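Local coordinates for EtuB protein (Clostridium kluyveri DSM 555, PDB 3IO0) that forms a trimer of chains with two tandem BMC domains each, and probably serves as a shell component of a bacterial microcompartment associated with ethanol utilisation, at residues V8-V19 against R97-D108; P50-K61 against E123-F134. One frame throughout, in Å; residues are numbered along the deposited sequence.

Interaction 1 lies within the first BMC repeat: helix 93-111 packs on the hairpin of strands 7-11 and 15-20, at one margin of that repeat's five-stranded antiparallel sheet. Interaction 2 joins the repeats, setting helix 50-61 of the first against strand 120-127 and the start of helix 132-138 of the second. Their centres are about 14 Å apart, and the segments alternate along the chain: 8-19, 50-61, 97-108, 123-134. The helices meet directly, with Ala103 O 3.2 Å from Ala55 CB and Ala99 O 3.3 Å from Ala59 CB. Packing thus passes from the edge hairpin through the two helices to the second domain of the tandem chain.

Interaction 1: V8-V19 against R97-D108; sequences VGTAGGDTVGLV and RRAVEIALKQTD
Leu104 projects from helix 93-111 into the beta hairpin 8-19, part of the helix-on-sheet architecture of the first, circularly permuted BMC domain. Strand 8-11 runs only 18° from the helix direction, while strand 15-19 returns nearly antiparallel to it. The hairpin carries a G1 beta bulge, in which Thr10 and Ala11 both face Thr15.

The apolar contacts form a row along the helix. Leu104 spreads its two methyls over the hairpin, CD1 lying against the Gly9 backbone and CD2 3.7 Å from Gly17 N. Gly17 presents bare backbone on this face, which lets Val100 CG1 settle 3.4 Å from Gly17 CA. At one end, Val19 CG2 meets Val100 CG2 at 4.0 Å and also rests against Arg97. At the other, Thr15 and Thr107 reach for each other tip to tip, their CG2 methyls 3.9 Å apart. Ile43 of strand 39-45 touches Val100 as well. Val16 and Leu18, pointing away from the helix, pack on Met218 and Gly155 of the second subunit, placing the hairpin between helix and trimer interface.

Charged side chains border the row. An extended chain from CG to NE (chi1 -179°) brings the Arg97 guanidinium over Val8, whose CG2 sits 4.0 Å above the centre of its plane. The guanidinium's firmer polar partner is Thr5 O, through NH1. The other Val8 methyl, CG1, packs against the carboxylate end of Glu101.

Hydrogen bonds gather near the turn. Thr107 OG1 donates to Ala103 O within the helix at 2.7 Å, occupying the hydroxyl and directing the methyl to the hairpin. Across the contact, Gly12 N donates to Asp108 OD1 at 2.9 Å, approaching on the syn side but 29° out of the carboxylate plane, and makes a weak second bond to OD2.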
# COMPACT_ATOMS: atom_id res chain seq x y z
N VAL A 8 -12.99 -8.94 22.95
CA VAL A 8 -13.80 -7.90 23.58
C VAL A 8 -15.02 -7.42 22.75
O VAL A 8 -15.95 -6.89 23.34
CB VAL A 8 -12.92 -6.68 24.06
CG1 VAL A 8 -13.64 -5.86 25.11
CG2 VAL A 8 -11.57 -7.12 24.62
N GLY A 9 -15.04 -7.63 21.42
CA GLY A 9 -15.98 -6.95 20.45
C GLY A 9 -14.97 -6.24 19.56
O GLY A 9 -13.79 -6.41 19.86
N THR A 10 -15.25 -5.50 18.47
CA THR A 10 -16.37 -5.42 17.49
C THR A 10 -17.09 -4.09 17.37
O THR A 10 -17.86 -3.70 18.24
CB THR A 10 -17.24 -6.67 17.33
OG1 THR A 10 -16.37 -7.72 16.89
CG2 THR A 10 -18.29 -6.46 16.22
N ALA A 11 -16.79 -3.38 16.27
CA ALA A 11 -17.49 -2.17 15.85
C ALA A 11 -17.36 -2.02 14.32
O ALA A 11 -16.75 -2.87 13.68
CB ALA A 11 -16.95 -0.94 16.57
N GLY A 12 -17.94 -0.96 13.76
CA GLY A 12 -17.92 -0.71 12.31
C GLY A 12 -16.54 -0.57 11.71
O GLY A 12 -15.55 -0.51 12.42
N GLY A 13 -16.45 -0.49 10.38
CA GLY A 13 -15.17 -0.77 9.70
C GLY A 13 -15.01 -2.22 10.08
O GLY A 13 -16.00 -2.85 10.48
N ASP A 14 -13.84 -2.81 9.99
CA ASP A 14 -13.81 -4.14 10.58
C ASP A 14 -12.99 -4.05 11.84
O ASP A 14 -11.83 -4.45 11.87
CB ASP A 14 -13.34 -5.24 9.62
CG ASP A 14 -14.42 -5.64 8.62
OD1 ASP A 14 -15.62 -5.41 8.88
OD2 ASP A 14 -14.07 -6.20 7.56
N THR A 15 -13.58 -3.47 12.88
CA THR A 15 -12.78 -3.24 14.06
C THR A 15 -12.99 -4.26 15.16
O THR A 15 -14.12 -4.67 15.41
CB THR A 15 -12.77 -1.74 14.53
OG1 THR A 15 -12.81 -1.68 15.96
CG2 THR A 15 -13.90 -0.96 13.98
N VAL A 16 -11.89 -4.70 15.77
CA VAL A 16 -11.92 -5.51 16.98
C VAL A 16 -11.29 -4.81 18.16
O VAL A 16 -10.34 -4.03 18.00
CB VAL A 16 -11.13 -6.82 16.89
CG1 VAL A 16 -12.05 -8.00 17.01
CG2 VAL A 16 -10.23 -6.86 15.68
N GLY A 17 -11.80 -5.14 19.34
CA GLY A 17 -11.17 -4.79 20.59
C GLY A 17 -10.60 -6.05 21.19
O GLY A 17 -11.28 -7.06 21.28
N LEU A 18 -9.33 -5.99 21.57
CA LEU A 18 -8.65 -7.13 22.15
C LEU A 18 -7.89 -6.69 23.37
O LEU A 18 -7.55 -5.51 23.52
CB LEU A 18 -7.66 -7.73 21.15
CG LEU A 18 -8.25 -8.23 19.84
CD1 LEU A 18 -7.15 -8.42 18.82
CD2 LEU A 18 -8.99 -9.52 20.06
N VAL A 19 -7.62 -7.64 24.26
CA VAL A 19 -6.87 -7.37 25.46
C VAL A 19 -5.88 -8.51 25.67
O VAL A 19 -6.26 -9.66 25.52
CB VAL A 19 -7.82 -7.25 26.66
CG1 VAL A 19 -7.10 -7.49 27.93
CG2 VAL A 19 -8.44 -5.88 26.68
N ARG A 97 -8.72 -3.24 29.40
CA ARG A 97 -10.01 -3.75 28.92
C ARG A 97 -11.06 -2.65 28.93
O ARG A 97 -11.80 -2.46 27.96
CB ARG A 97 -10.47 -4.96 29.76
CG ARG A 97 -11.79 -5.57 29.30
CD ARG A 97 -12.02 -6.98 29.79
NE ARG A 97 -12.95 -7.66 28.89
CZ ARG A 97 -12.67 -8.76 28.19
NH1 ARG A 97 -11.48 -9.35 28.29
NH2 ARG A 97 -13.57 -9.29 27.38
N ARG A 98 -11.11 -1.91 30.02
CA ARG A 98 -12.04 -0.82 30.21
C ARG A 98 -11.92 0.23 29.09
O ARG A 98 -12.93 0.66 28.52
CB ARG A 98 -11.78 -0.21 31.59
CG ARG A 98 -12.80 0.78 32.06
CD ARG A 98 -12.35 1.38 33.41
NE ARG A 98 -13.10 0.81 34.52
CZ ARG A 98 -14.41 1.03 34.72
NH1 ARG A 98 -15.10 1.79 33.86
NH2 ARG A 98 -15.03 0.49 35.75
N ALA A 99 -10.68 0.60 28.77
CA ALA A 99 -10.37 1.52 27.66
C ALA A 99 -10.84 0.99 26.30
O ALA A 99 -11.49 1.71 25.54
CB ALA A 99 -8.88 1.83 27.63
N VAL A 100 -10.49 -0.26 26.00
CA VAL A 100 -10.96 -0.94 24.78
C VAL A 100 -12.49 -0.94 24.68
O VAL A 100 -13.04 -0.73 23.59
CB VAL A 100 -10.44 -2.39 24.71
CG1 VAL A 100 -10.98 -3.09 23.48
CG2 VAL A 100 -8.93 -2.40 24.70
N GLU A 101 -13.16 -1.15 25.82
CA GLU A 101 -14.62 -1.14 25.90
C GLU A 101 -15.22 0.21 25.50
O GLU A 101 -16.22 0.26 24.77
CB GLU A 101 -15.12 -1.58 27.29
CG GLU A 101 -15.34 -3.10 27.47
CD GLU A 101 -16.33 -3.73 26.45
OE1 GLU A 101 -16.82 -3.03 25.52
OE2 GLU A 101 -16.61 -4.95 26.58
N ILE A 102 -14.59 1.28 25.99
CA ILE A 102 -14.96 2.65 25.62
C ILE A 102 -14.75 2.90 24.13
O ILE A 102 -15.65 3.40 23.45
CB ILE A 102 -14.15 3.72 26.40
CG1 ILE A 102 -14.45 3.65 27.89
CG2 ILE A 102 -14.44 5.12 25.88
CD1 ILE A 102 -13.50 4.47 28.73
N ALA A 103 -13.56 2.55 23.63
CA ALA A 103 -13.18 2.81 22.24
C ALA A 103 -14.09 2.11 21.25
O ALA A 103 -14.45 2.69 20.23
CB ALA A 103 -11.74 2.42 22.00
N LEU A 104 -14.48 0.87 21.57
CA LEU A 104 -15.44 0.12 20.77
C LEU A 104 -16.82 0.75 20.76
O LEU A 104 -17.45 0.87 19.69
CB LEU A 104 -15.55 -1.31 21.28
CG LEU A 104 -14.44 -2.28 20.89
CD1 LEU A 104 -14.63 -3.59 21.65
CD2 LEU A 104 -14.40 -2.52 19.39
N LYS A 105 -17.30 1.16 21.94
CA LYS A 105 -18.59 1.85 22.06
C LYS A 105 -18.67 3.09 21.20
O LYS A 105 -19.70 3.35 20.59
CB LYS A 105 -18.87 2.24 23.52
CG LYS A 105 -20.22 1.74 24.07
CD LYS A 105 -21.47 2.34 23.39
CE LYS A 105 -21.94 3.65 24.06
NZ LYS A 105 -22.09 3.54 25.56
N GLN A 106 -17.57 3.85 21.13
CA GLN A 106 -17.55 5.15 20.48
C GLN A 106 -17.20 5.13 18.99
O GLN A 106 -17.42 6.12 18.28
CB GLN A 106 -16.60 6.10 21.22
CG GLN A 106 -16.97 6.36 22.68
CD GLN A 106 -18.43 6.75 22.85
OE1 GLN A 106 -18.95 7.61 22.12
NE2 GLN A 106 -19.10 6.10 23.80
N THR A 107 -16.66 4.02 18.53
CA THR A 107 -16.19 3.94 17.16
C THR A 107 -17.27 4.29 16.14
O THR A 107 -17.08 5.20 15.33
CB THR A 107 -15.53 2.56 16.87
OG1 THR A 107 -14.27 2.52 17.53
CG2 THR A 107 -15.29 2.36 15.39
N ASP A 108 -18.40 3.59 16.20
CA ASP A 108 -19.45 3.76 15.19
C ASP A 108 -19.99 5.17 15.18
O ASP A 108 -20.37 5.68 14.11
CB ASP A 108 -20.57 2.78 15.41
CG ASP A 108 -20.15 1.37 15.15
OD1 ASP A 108 -20.01 1.01 13.98
OD2 ASP A 108 -19.94 0.62 16.13

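Interaction 2: P50-K61 against E123-F134; sequences PAQMMAADEAVK and EVQYTARASLIF
Asp57 holds CG anti to its backbone nitrogen (chi1 -158°), a torsion that carries its carboxylate to Ser131 and Ile133, whereas Met54, folded at chi2 and chi3, curls its thioether toward Thr127 and Phe134. These are two of the main side chains by which helix 50-61 of the first BMC repeat packs on strand 120-127 and the start of helix 132-138 in the second.

Asp57 shares its oxygens between two backbone amides. Ser131 N points at the syn lone pair of OD2, 2.8 Å away and almost straight at 168°. Ile133 N reaches OD1 at 3.0 Å, nearly along its C-O axis, and Ser131 OG adds a weak bond to the same oxygen. One helix turn on, Lys61 NZ donates to Arg129 O, 2.6 Å away and in the carbonyl plane, gripping the loop just ahead of Ser131.

Apolar packing adjoins these bonds. Met54 SD makes an oblique Met-aromatic contact, 4.4 Å from the centroid of the Phe134 ring, and its CE swings on to the CB of Thr127. Met53 CB touches the same ring at CE1, 3.5 Å away, while Ile133 packs between Met53 and Ala56. Phe146 of the neighbouring strand meets Phe134 from within the second domain.

Toward the helix start, Glu123 sets its carboxylate obliquely across the Pro50 ring, OE1 at CD and OE2 at CB; OE1 also takes a weak bond from His150 NE2. Gln125 NE2 donates to the anti lone pair of Glu123 OE2 at 3.1 Å, effectively linear at 179°, and also bonds Tyr110 O, which fixes the amide beside Ala51.

The two amides at the beginning of helix 132-138 probably favour a negative charge on buried Asp57, while Ser131 O, 3.0 Å from Asp57 OD1, would oppose it in part.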
# COMPACT_ATOMS: atom_id res chain seq x y z
N PRO A 50 -8.88 7.87 11.60
CA PRO A 50 -9.26 8.99 12.49
C PRO A 50 -10.47 8.67 13.39
O PRO A 50 -10.46 9.03 14.56
CB PRO A 50 -9.55 10.14 11.51
CG PRO A 50 -8.79 9.79 10.29
CD PRO A 50 -8.89 8.29 10.19
N ALA A 51 -11.47 7.99 12.84
CA ALA A 51 -12.65 7.62 13.63
C ALA A 51 -12.27 6.80 14.87
O ALA A 51 -12.68 7.13 15.99
CB ALA A 51 -13.64 6.86 12.77
N GLN A 52 -11.48 5.75 14.66
CA GLN A 52 -11.06 4.89 15.76
C GLN A 52 -10.16 5.66 16.70
O GLN A 52 -10.25 5.50 17.91
CB GLN A 52 -10.35 3.64 15.24
CG GLN A 52 -11.27 2.58 14.63
CD GLN A 52 -11.54 2.79 13.15
OE1 GLN A 52 -11.28 3.85 12.59
NE2 GLN A 52 -12.05 1.76 12.50
N MET A 53 -9.29 6.50 16.14
CA MET A 53 -8.41 7.35 16.94
C MET A 53 -9.26 8.25 17.85
O MET A 53 -8.97 8.36 19.03
CB MET A 53 -7.47 8.18 16.06
CG MET A 53 -6.47 7.36 15.25
SD MET A 53 -5.04 8.27 14.61
CE MET A 53 -5.72 8.94 13.11
N MET A 54 -10.32 8.85 17.29
CA MET A 54 -11.23 9.67 18.09
C MET A 54 -11.75 8.87 19.28
O MET A 54 -11.64 9.31 20.43
CB MET A 54 -12.41 10.19 17.26
CG MET A 54 -12.13 11.38 16.33
SD MET A 54 -11.38 12.86 17.06
CE MET A 54 -12.36 12.95 18.59
N ALA A 55 -12.29 7.68 18.99
CA ALA A 55 -12.82 6.78 20.02
C ALA A 55 -11.75 6.38 21.05
O ALA A 55 -12.03 6.35 22.24
CB ALA A 55 -13.44 5.56 19.39
N ALA A 56 -10.53 6.11 20.60
CA ALA A 56 -9.47 5.74 21.52
C ALA A 56 -8.98 6.93 22.36
O ALA A 56 -8.55 6.76 23.51
CB ALA A 56 -8.32 5.11 20.76
N ASP A 57 -9.04 8.14 21.80
CA ASP A 57 -8.62 9.32 22.55
C ASP A 57 -9.62 9.57 23.68
O ASP A 57 -9.22 9.89 24.81
CB ASP A 57 -8.48 10.54 21.64
CG ASP A 57 -7.56 11.62 22.22
OD1 ASP A 57 -6.42 11.30 22.65
OD2 ASP A 57 -7.97 12.81 22.22
N GLU A 58 -10.91 9.39 23.39
CA GLU A 58 -11.96 9.43 24.41
C GLU A 58 -11.64 8.40 25.52
O GLU A 58 -11.80 8.69 26.72
CB GLU A 58 -13.32 9.14 23.77
CG GLU A 58 -14.48 9.97 24.33
CD GLU A 58 -15.84 9.68 23.63
OE1 GLU A 58 -16.81 9.30 24.33
OE2 GLU A 58 -15.95 9.82 22.39
N ALA A 59 -11.13 7.24 25.12
CA ALA A 59 -10.83 6.15 26.03
C ALA A 59 -9.70 6.43 27.03
O ALA A 59 -9.81 6.09 28.20
CB ALA A 59 -10.54 4.89 25.25
N VAL A 60 -8.61 7.05 26.58
CA VAL A 60 -7.48 7.30 27.48
C VAL A 60 -7.77 8.43 28.48
O VAL A 60 -7.24 8.47 29.61
CB VAL A 60 -6.14 7.54 26.70
CG1 VAL A 60 -5.97 6.49 25.61
CG2 VAL A 60 -6.09 8.91 26.09
N LYS A 61 -8.64 9.34 28.04
CA LYS A 61 -9.14 10.41 28.88
C LYS A 61 -9.97 9.85 30.05
O LYS A 61 -10.05 10.46 31.14
CB LYS A 61 -9.96 11.39 28.04
CG LYS A 61 -9.12 12.41 27.31
CD LYS A 61 -9.98 13.51 26.72
CE LYS A 61 -10.27 13.26 25.25
NZ LYS A 61 -11.06 14.35 24.65
N GLU A 123 -13.63 12.60 5.12
CA GLU A 123 -13.71 12.40 6.55
C GLU A 123 -13.23 13.63 7.28
O GLU A 123 -12.14 14.15 7.03
CB GLU A 123 -12.92 11.18 7.02
CG GLU A 123 -12.98 10.95 8.54
CD GLU A 123 -12.30 9.65 8.98
OE1 GLU A 123 -11.49 9.10 8.20
OE2 GLU A 123 -12.59 9.17 10.10
N VAL A 124 -14.07 14.10 8.20
CA VAL A 124 -13.75 15.25 9.00
C VAL A 124 -14.09 14.90 10.45
O VAL A 124 -15.23 14.56 10.76
CB VAL A 124 -14.54 16.48 8.53
CG1 VAL A 124 -14.02 17.72 9.19
CG2 VAL A 124 -14.42 16.65 7.03
N GLN A 125 -13.08 14.95 11.32
CA GLN A 125 -13.24 14.62 12.73
C GLN A 125 -12.92 15.81 13.60
O GLN A 125 -12.12 16.67 13.22
CB GLN A 125 -12.33 13.45 13.13
CG GLN A 125 -12.66 12.10 12.48
CD GLN A 125 -13.99 11.51 12.92
OE1 GLN A 125 -14.68 12.04 13.80
NE2 GLN A 125 -14.36 10.38 12.31
N TYR A 126 -13.54 15.85 14.78
CA TYR A 126 -13.34 16.93 15.74
C TYR A 126 -13.22 16.40 17.16
O TYR A 126 -13.88 15.42 17.51
CB TYR A 126 -14.50 17.94 15.66
CG TYR A 126 -14.50 18.96 16.78
CD1 TYR A 126 -13.57 20.00 16.79
CD2 TYR A 126 -15.42 18.89 17.82
CE1 TYR A 126 -13.55 20.93 17.82
CE2 TYR A 126 -15.41 19.82 18.85
CZ TYR A 126 -14.48 20.83 18.84
OH TYR A 126 -14.45 21.77 19.84
N THR A 127 -12.38 17.05 17.96
CA THR A 127 -12.33 16.82 19.41
C THR A 127 -12.11 18.17 20.08
O THR A 127 -11.49 19.07 19.49
CB THR A 127 -11.21 15.84 19.81
OG1 THR A 127 -10.98 15.89 21.22
CG2 THR A 127 -9.92 16.17 19.09
N ALA A 128 -12.63 18.33 21.30
CA ALA A 128 -12.46 19.58 22.05
C ALA A 128 -11.25 19.56 22.99
O ALA A 128 -10.72 20.62 23.34
CB ALA A 128 -13.73 19.91 22.79
N ARG A 129 -10.82 18.38 23.43
CA ARG A 129 -9.55 18.20 24.14
C ARG A 129 -8.85 17.07 23.45
O ARG A 129 -9.22 15.91 23.63
CB ARG A 129 -9.70 17.79 25.62
CG ARG A 129 -10.40 18.77 26.54
CD ARG A 129 -9.54 19.19 27.75
NE ARG A 129 -8.85 18.10 28.46
CZ ARG A 129 -7.96 18.30 29.43
NH1 ARG A 129 -7.64 19.53 29.80
NH2 ARG A 129 -7.38 17.28 30.05
N ALA A 130 -7.84 17.38 22.64
CA ALA A 130 -7.02 16.32 22.12
C ALA A 130 -6.18 15.81 23.28
O ALA A 130 -5.69 16.61 24.07
CB ALA A 130 -6.15 16.82 21.01
N SER A 131 -6.07 14.49 23.44
CA SER A 131 -5.09 13.96 24.37
C SER A 131 -4.14 12.91 23.76
O SER A 131 -3.86 12.94 22.56
CB SER A 131 -5.72 13.55 25.72
OG SER A 131 -6.00 12.17 25.80
N LEU A 132 -3.66 12.00 24.59
CA LEU A 132 -2.54 11.11 24.26
C LEU A 132 -2.51 10.53 22.86
O LEU A 132 -1.42 10.43 22.26
CB LEU A 132 -2.45 9.99 25.28
CG LEU A 132 -2.14 10.44 26.70
CD1 LEU A 132 -2.64 9.40 27.68
CD2 LEU A 132 -0.65 10.64 26.85
N ILE A 133 -3.66 10.13 22.32
CA ILE A 133 -3.67 9.57 20.96
C ILE A 133 -3.12 10.57 19.95
O ILE A 133 -2.10 10.29 19.30
CB ILE A 133 -5.06 9.06 20.53
CG1 ILE A 133 -5.43 7.81 21.32
CG2 ILE A 133 -5.08 8.75 19.03
CD1 ILE A 133 -4.68 6.55 20.90
N PHE A 134 -3.76 11.73 19.84
CA PHE A 134 -3.41 12.71 18.81
C PHE A 134 -2.12 13.42 19.12
O PHE A 134 -1.48 13.96 18.21
CB PHE A 134 -4.55 13.70 18.61
CG PHE A 134 -5.84 13.05 18.25
CD1 PHE A 134 -5.93 12.24 17.13
CD2 PHE A 134 -6.97 13.23 19.04
CE1 PHE A 134 -7.12 11.61 16.79
CE2 PHE A 134 -8.17 12.62 18.71
CZ PHE A 134 -8.25 11.81 17.58